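Local coordinates for protein beta-galacturonidase (Eisenbergiella tayi, PDB 6NCW) that acts as a family 2 glycoside hydrolase, a beta-galacturonidase that probably cleaves terminal beta-linked hexuronic acids, galacturonate in particular, from their conjugates, at residues L20-T25 with V34-V39; Q55-R60 with Q111-A116. All blocks are in the same frame, centred on the assembly; numbering follows the deposited sequence.

Contact 1 (L20-T25 with V34-V39); sequences LWNFHT and VIQAPV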
loop_
_atom_site.group_PDB
_atom_site.type_symbol
_atom_site.label_atom_id
_atom_site.label_comp_id
_atom_site.label_asym_id
_atom_site.label_seq_id
_atom_site.Cartn_x
_atom_site.Cartn_y
_atom_site.Cartn_z
ATOM N N LEU A 20 14.711 10.242 -30.398
ATOM C CA LEU A 20 15.824 9.941 -29.514
ATOM C C LEU A 20 17.021 10.808 -29.902
ATOM O O LEU A 20 17.373 10.893 -31.083
ATOM C CB LEU A 20 16.178 8.450 -29.584
ATOM C CG LEU A 20 15.050 7.441 -29.329
ATOM C CD1 LEU A 20 15.592 6.029 -29.246
ATOM C CD2 LEU A 20 14.289 7.786 -28.046
ATOM N N TRP A 21 17.623 11.471 -28.912
ATOM C CA TRP A 21 18.901 12.148 -29.057
ATOM C C TRP A 21 19.952 11.397 -28.252
ATOM O O TRP A 21 19.632 10.580 -27.386
ATOM C CB TRP A 21 18.865 13.595 -28.552
ATOM C CG TRP A 21 17.915 14.556 -29.210
ATOM C CD1 TRP A 21 16.717 14.278 -29.820
ATOM C CD2 TRP A 21 18.099 15.973 -29.308
ATOM N NE1 TRP A 21 16.143 15.451 -30.292
ATOM C CE2 TRP A 21 16.978 16.500 -29.988
ATOM C CE3 TRP A 21 19.110 16.853 -28.879
ATOM C CZ2 TRP A 21 16.836 17.855 -30.240
ATOM C CZ3 TRP A 21 18.964 18.201 -29.130
ATOM C CH2 TRP A 21 17.831 18.691 -29.800
ATOM N N ASN A 22 21.217 11.697 -28.522
ATOM C CA ASN A 22 22.291 11.127 -27.721
ATOM C C ASN A 22 22.466 11.956 -26.464
ATOM O O ASN A 22 22.485 13.187 -26.527
ATOM C CB ASN A 22 23.601 11.087 -28.506
ATOM C CG ASN A 22 23.627 9.969 -29.512
ATOM O OD1 ASN A 22 23.030 8.914 -29.303
ATOM N ND2 ASN A 22 24.318 10.190 -30.609
ATOM N N PHE A 23 22.619 11.265 -25.325
ATOM C CA PHE A 23 22.625 11.870 -24.004
ATOM C C PHE A 23 23.777 11.329 -23.172
ATOM O O PHE A 23 24.023 10.123 -23.143
ATOM C CB PHE A 23 21.291 11.596 -23.274
ATOM C CG PHE A 23 21.267 12.049 -21.823
ATOM C CD1 PHE A 23 21.505 11.148 -20.787
ATOM C CD2 PHE A 23 20.972 13.365 -21.501
ATOM C CE1 PHE A 23 21.462 11.562 -19.448
ATOM C CE2 PHE A 23 20.932 13.788 -20.171
ATOM C CZ PHE A 23 21.172 12.884 -19.141
ATOM N N HIS A 24 24.462 12.232 -22.472
ATOM C CA HIS A 24 25.411 11.838 -21.445
ATOM C C HIS A 24 25.577 13.000 -20.467
ATOM O O HIS A 24 25.474 14.166 -20.859
ATOM C CB HIS A 24 26.759 11.399 -22.050
ATOM C CG HIS A 24 27.476 12.465 -22.809
ATOM N ND1 HIS A 24 28.322 13.369 -22.203
ATOM C CD2 HIS A 24 27.496 12.756 -24.132
ATOM C CE1 HIS A 24 28.827 14.176 -23.118
ATOM N NE2 HIS A 24 28.337 13.828 -24.295
ATOM N N THR A 25 25.767 12.667 -19.180
ATOM C CA THR A 25 26.116 13.670 -18.181
ATOM C C THR A 25 27.551 14.158 -18.411
ATOM O O THR A 25 28.378 13.461 -19.003
ATOM C CB THR A 25 25.994 13.106 -16.758
ATOM O OG1 THR A 25 26.912 12.015 -16.590
ATOM C CG2 THR A 25 24.573 12.632 -16.465
ATOM N N VAL A 34 27.137 6.940 -23.226
ATOM C CA VAL A 34 26.194 7.635 -24.094
ATOM C C VAL A 34 24.953 6.758 -24.232
ATOM O O VAL A 34 25.045 5.585 -24.608
ATOM C CB VAL A 34 26.818 7.953 -25.459
ATOM C CG1 VAL A 34 25.797 8.629 -26.359
ATOM C CG2 VAL A 34 28.030 8.859 -25.279
ATOM N N ILE A 35 23.791 7.307 -23.895
ATOM C CA ILE A 35 22.547 6.555 -24.001
ATOM C C ILE A 35 21.618 7.299 -24.958
ATOM O O ILE A 35 21.794 8.483 -25.237
ATOM C CB ILE A 35 21.881 6.320 -22.622
ATOM C CG1 ILE A 35 21.356 7.613 -22.029
ATOM C CG2 ILE A 35 22.897 5.744 -21.634
ATOM C CD1 ILE A 35 19.896 7.561 -21.631
ATOM N N GLN A 36 20.626 6.583 -25.483
ATOM C CA GLN A 36 19.636 7.195 -26.364
ATOM C C GLN A 36 18.439 7.610 -25.519
ATOM O O GLN A 36 17.740 6.765 -24.952
ATOM C CB GLN A 36 19.242 6.235 -27.481
ATOM C CG GLN A 36 20.410 5.941 -28.437
ATOM C CD GLN A 36 20.082 4.836 -29.411
ATOM O OE1 GLN A 36 20.018 3.668 -29.028
ATOM N NE2 GLN A 36 19.832 5.202 -30.672
ATOM N N ALA A 37 18.212 8.906 -25.430
ATOM C CA ALA A 37 17.239 9.467 -24.526
ATOM C C ALA A 37 16.101 10.119 -25.302
ATOM O O ALA A 37 16.315 10.636 -26.404
ATOM C CB ALA A 37 17.893 10.505 -23.610
ATOM N N PRO A 38 14.880 10.102 -24.766
ATOM C CA PRO A 38 13.767 10.781 -25.446
ATOM C C PRO A 38 13.811 12.298 -25.297
ATOM O O PRO A 38 14.153 12.840 -24.242
ATOM C CB PRO A 38 12.531 10.201 -24.750
ATOM C CG PRO A 38 13.021 9.832 -23.376
ATOM C CD PRO A 38 14.433 9.335 -23.585
ATOM N N VAL A 39 13.429 12.987 -26.369
ATOM C CA VAL A 39 13.200 14.424 -26.345
ATOM C C VAL A 39 11.816 14.637 -26.938
ATOM O O VAL A 39 11.542 14.179 -28.049
ATOM C CB VAL A 39 14.260 15.208 -27.142
ATOM C CG1 VAL A 39 13.891 16.687 -27.226
ATOM C CG2 VAL A 39 15.653 15.053 -26.502
#
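The indole of Trp21 takes the methyl CG2 of Val39 over one face of its five-membered ring, a CH-pi contact with CG2 3.6 Å from the ring centroid and only 12° off the normal. With CG1 anti to the backbone N (chi1 173°), Val39 turns its other methyl, CG2, over the indole, and Val39 CB sits 3.7 Å from Trp21 NE1. The indole N-H itself is turned to the carbonyl of Leu16, which would help to hold the ring's rotation. The phenyl of Phe23 is approached at its edge, near the ring plane, by CG1 of Ile35, 3.7 Å from CD1 of Phe23; the two side chains run side by side. Ala37 CB closes against Phe23 CB at 3.6 Å. Elsewhere the Phe23 ring meets Tyr58 and, edge-to-face, Tyr46, consistent with Trp21, Phe23 and Ala37 being buried on this side.

Strands 19-26 and 35-39 form a beta hairpin at one margin of an antiparallel sheet in the N-terminal jelly-roll beta-sandwich domain of family 2 glycoside hydrolases. Two hydrogen-bonded pairs, Trp21 with Ala37 and Phe23 with Ile35, supply four backbone bonds; the one from Ala37 N to Trp21 O is almost straight, 171° at the hydrogen.

Leu20, Asn22, Gln36 and Pro38 occupy the other face. Leu20 crosses Gln36 at an angle, its CD1 4.1 Å from Gln36 CB, and CD2 rests on Pro38. Asn22 CB packs on Val34 CG1 at 3.9 Å. The amide NH2 of Gln36 is bound by the carbonyl of Glu325 of the second subunit, and Gln326 of that subunit packs on Leu20 and Gln36.

Contact 2 (Q55-R60 with Q111-A116); sequences QASYSR and QLEVIA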
loop_
_atom_site.group_PDB
_atom_site.type_symbol
_atom_site.label_atom_id
_atom_site.label_comp_id
_atom_site.label_asym_id
_atom_site.label_seq_id
_atom_site.Cartn_x
_atom_site.Cartn_y
_atom_site.Cartn_z
ATOM N N GLN A 55 25.101 19.254 -15.046
ATOM C CA GLN A 55 25.026 19.445 -16.490
ATOM C C GLN A 55 24.957 18.112 -17.220
ATOM O O GLN A 55 25.541 17.113 -16.790
ATOM C CB GLN A 55 26.254 20.190 -17.021
ATOM C CG GLN A 55 26.512 21.557 -16.426
ATOM C CD GLN A 55 27.804 22.134 -16.959
ATOM O OE1 GLN A 55 28.828 21.452 -16.972
ATOM N NE2 GLN A 55 27.762 23.378 -17.425
ATOM N N ALA A 56 24.296 18.125 -18.371
ATOM C CA ALA A 56 24.307 16.974 -19.257
ATOM C C ALA A 56 24.214 17.471 -20.693
ATOM O O ALA A 56 23.792 18.598 -20.945
ATOM C CB ALA A 56 23.170 16.009 -18.929
ATOM N N SER A 57 24.623 16.631 -21.641
ATOM C CA SER A 57 24.621 17.012 -23.051
ATOM C C SER A 57 23.616 16.184 -23.844
ATOM O O SER A 57 23.602 14.952 -23.745
ATOM C CB SER A 57 26.017 16.868 -23.665
ATOM O OG SER A 57 25.924 16.413 -25.005
ATOM N N TYR A 58 22.800 16.865 -24.648
ATOM C CA TYR A 58 21.931 16.248 -25.647
ATOM C C TYR A 58 22.416 16.624 -27.042
ATOM O O TYR A 58 22.696 17.795 -27.307
ATOM C CB TYR A 58 20.478 16.726 -25.507
ATOM C CG TYR A 58 19.724 16.261 -24.276
ATOM C CD1 TYR A 58 18.765 15.247 -24.370
ATOM C CD2 TYR A 58 19.928 16.862 -23.032
ATOM C CE1 TYR A 58 18.048 14.828 -23.254
ATOM C CE2 TYR A 58 19.213 16.439 -21.907
ATOM C CZ TYR A 58 18.277 15.425 -22.028
ATOM O OH TYR A 58 17.566 14.989 -20.922
ATOM N N SER A 59 22.475 15.652 -27.952
ATOM C CA SER A 59 22.923 15.970 -29.298
ATOM C C SER A 59 22.218 15.097 -30.328
ATOM O O SER A 59 21.784 13.977 -30.038
ATOM C CB SER A 59 24.447 15.826 -29.417
ATOM O OG SER A 59 24.895 14.628 -28.796
ATOM N N ARG A 60 22.107 15.641 -31.534
ATOM C CA ARG A 60 21.612 14.938 -32.713
ATOM C C ARG A 60 22.112 15.694 -33.939
ATOM O O ARG A 60 22.801 16.709 -33.820
ATOM C CB ARG A 60 20.085 14.855 -32.720
ATOM C CG ARG A 60 19.391 16.209 -32.792
ATOM C CD ARG A 60 17.936 16.028 -33.274
ATOM N NE ARG A 60 17.896 15.636 -34.683
ATOM C CZ ARG A 60 16.841 15.109 -35.308
ATOM N NH1 ARG A 60 15.702 14.890 -34.659
ATOM N NH2 ARG A 60 16.933 14.788 -36.593
ATOM N N GLN A 111 25.618 19.480 -36.696
ATOM C CA GLN A 111 25.559 18.889 -35.364
ATOM C C GLN A 111 24.902 19.881 -34.415
ATOM O O GLN A 111 25.367 21.018 -34.285
ATOM C CB GLN A 111 26.948 18.514 -34.858
ATOM C CG GLN A 111 27.493 17.227 -35.461
ATOM C CD GLN A 111 27.890 17.407 -36.916
ATOM O OE1 GLN A 111 28.425 18.459 -37.306
ATOM N NE2 GLN A 111 27.614 16.391 -37.736
ATOM N N LEU A 112 23.821 19.452 -33.768
ATOM C CA LEU A 112 23.148 20.219 -32.726
ATOM C C LEU A 112 23.469 19.604 -31.371
ATOM O O LEU A 112 23.318 18.389 -31.181
ATOM C CB LEU A 112 21.636 20.235 -32.939
ATOM C CG LEU A 112 20.830 20.985 -31.873
ATOM C CD1 LEU A 112 21.289 22.433 -31.737
ATOM C CD2 LEU A 112 19.348 20.925 -32.212
ATOM N N GLU A 113 23.916 20.431 -30.439
ATOM C CA GLU A 113 24.183 19.970 -29.085
ATOM C C GLU A 113 23.601 20.976 -28.112
ATOM O O GLU A 113 23.825 22.180 -28.259
ATOM C CB GLU A 113 25.677 19.782 -28.814
ATOM C CG GLU A 113 25.984 19.382 -27.367
ATOM C CD GLU A 113 27.460 19.112 -27.123
ATOM O OE1 GLU A 113 28.304 19.733 -27.818
ATOM O OE2 GLU A 113 27.777 18.274 -26.236
ATOM N N VAL A 114 22.844 20.480 -27.138
ATOM C CA VAL A 114 22.263 21.303 -26.089
ATOM C C VAL A 114 22.856 20.852 -24.763
ATOM O O VAL A 114 22.794 19.664 -24.420
ATOM C CB VAL A 114 20.732 21.198 -26.067
ATOM C CG1 VAL A 114 20.150 22.124 -25.009
ATOM C CG2 VAL A 114 20.177 21.518 -27.431
ATOM N N ILE A 115 23.459 21.787 -24.037
ATOM C CA ILE A 115 23.914 21.537 -22.675
ATOM C C ILE A 115 22.785 21.998 -21.759
ATOM O O ILE A 115 22.447 23.185 -21.728
ATOM C CB ILE A 115 25.223 22.273 -22.355
ATOM C CG1 ILE A 115 26.258 22.106 -23.480
ATOM C CG2 ILE A 115 25.788 21.793 -21.020
ATOM C CD1 ILE A 115 26.767 20.707 -23.611
ATOM N N ALA A 116 22.175 21.058 -21.045
ATOM C CA ALA A 116 21.125 21.354 -20.078
ATOM C C ALA A 116 21.687 21.225 -18.677
ATOM O O ALA A 116 22.491 20.329 -18.402
ATOM C CB ALA A 116 19.929 20.410 -20.236
#
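Six backbone hydrogen bonds join Ala56 to Ala116, Tyr58 to Val114 and Arg60 to Leu112, three antiparallel hydrogen-bonded pairs with two bonds apiece. The middle pair is tight: Tyr58 N reaches Val114 O at 2.8 Å, with 178° at the hydrogen, and Val114 N returns to Tyr58 O at 2.7 Å. Weaker CA-H...O contacts fill the intervals, as where Ser59 CA lies 3.1 Å from Leu112 O.

The polar side-chain contact is diagonal, joining Ser57 to Glu113, which is in register with Ser59. Glu113 holds its chain extended, with CG anti to the backbone N (chi1 176°), and this lays the carboxylate over the sheet face, across to Ser57. Ser57 OG and Glu113 OE2 are 2.9 Å apart, a probable hydrogen bond, although the serine proton has another acceptor within reach. Beyond the two strands, Tyr58 OH is tied to Tyr46 OH, and Arg60, whose side chain leaves the same side of the sheet as Tyr58, gives NH1 to the carbonyl of Leu16.

These are two central strands of an antiparallel sheet in the N-terminal jelly-roll beta-sandwich of family 2 glycoside hydrolases; 19-26 flanks 55-63 and 78-83 flanks 109-117, so both strands are bonded on either side.

Apolar contact across the pair is looser. Tyr58 CE2 stands 4.4 Å from Ala116 CB, and the ring edge passes Val114 O. On the side of the sheet that carries Ser57, CD1 of Ile115 lies 3.9 Å from Ser57 CB. Ser59 meets Glu113 through carbon alone, CB to CB at 4.2 Å.

Contacts 1 and 2 belong to one sheet, with strands 19-26 and 55-63 as direct neighbours between them; their centres are 9 Å apart. The shared seam is backbone-bonded: His24 O lies 2.7 Å from Ser57 N and Asn22 N 2.8 Å from Ser59 O, both probable hydrogen bonds. Packing follows the same seam, Phe23 CE2 touching Ala56 CB at 3.4 Å. Thus the order 35-39, 19-26, 55-63, 109-117 runs inward from 35-39, one of the two outermost strands; contact 1 meets the second subunit through Gln36, Pro38 and also Leu20, whereas no other chain of the assembly touches contact 2. Neither contact lies at the galacturonate-binding residues, such as Glu465 and Asn377.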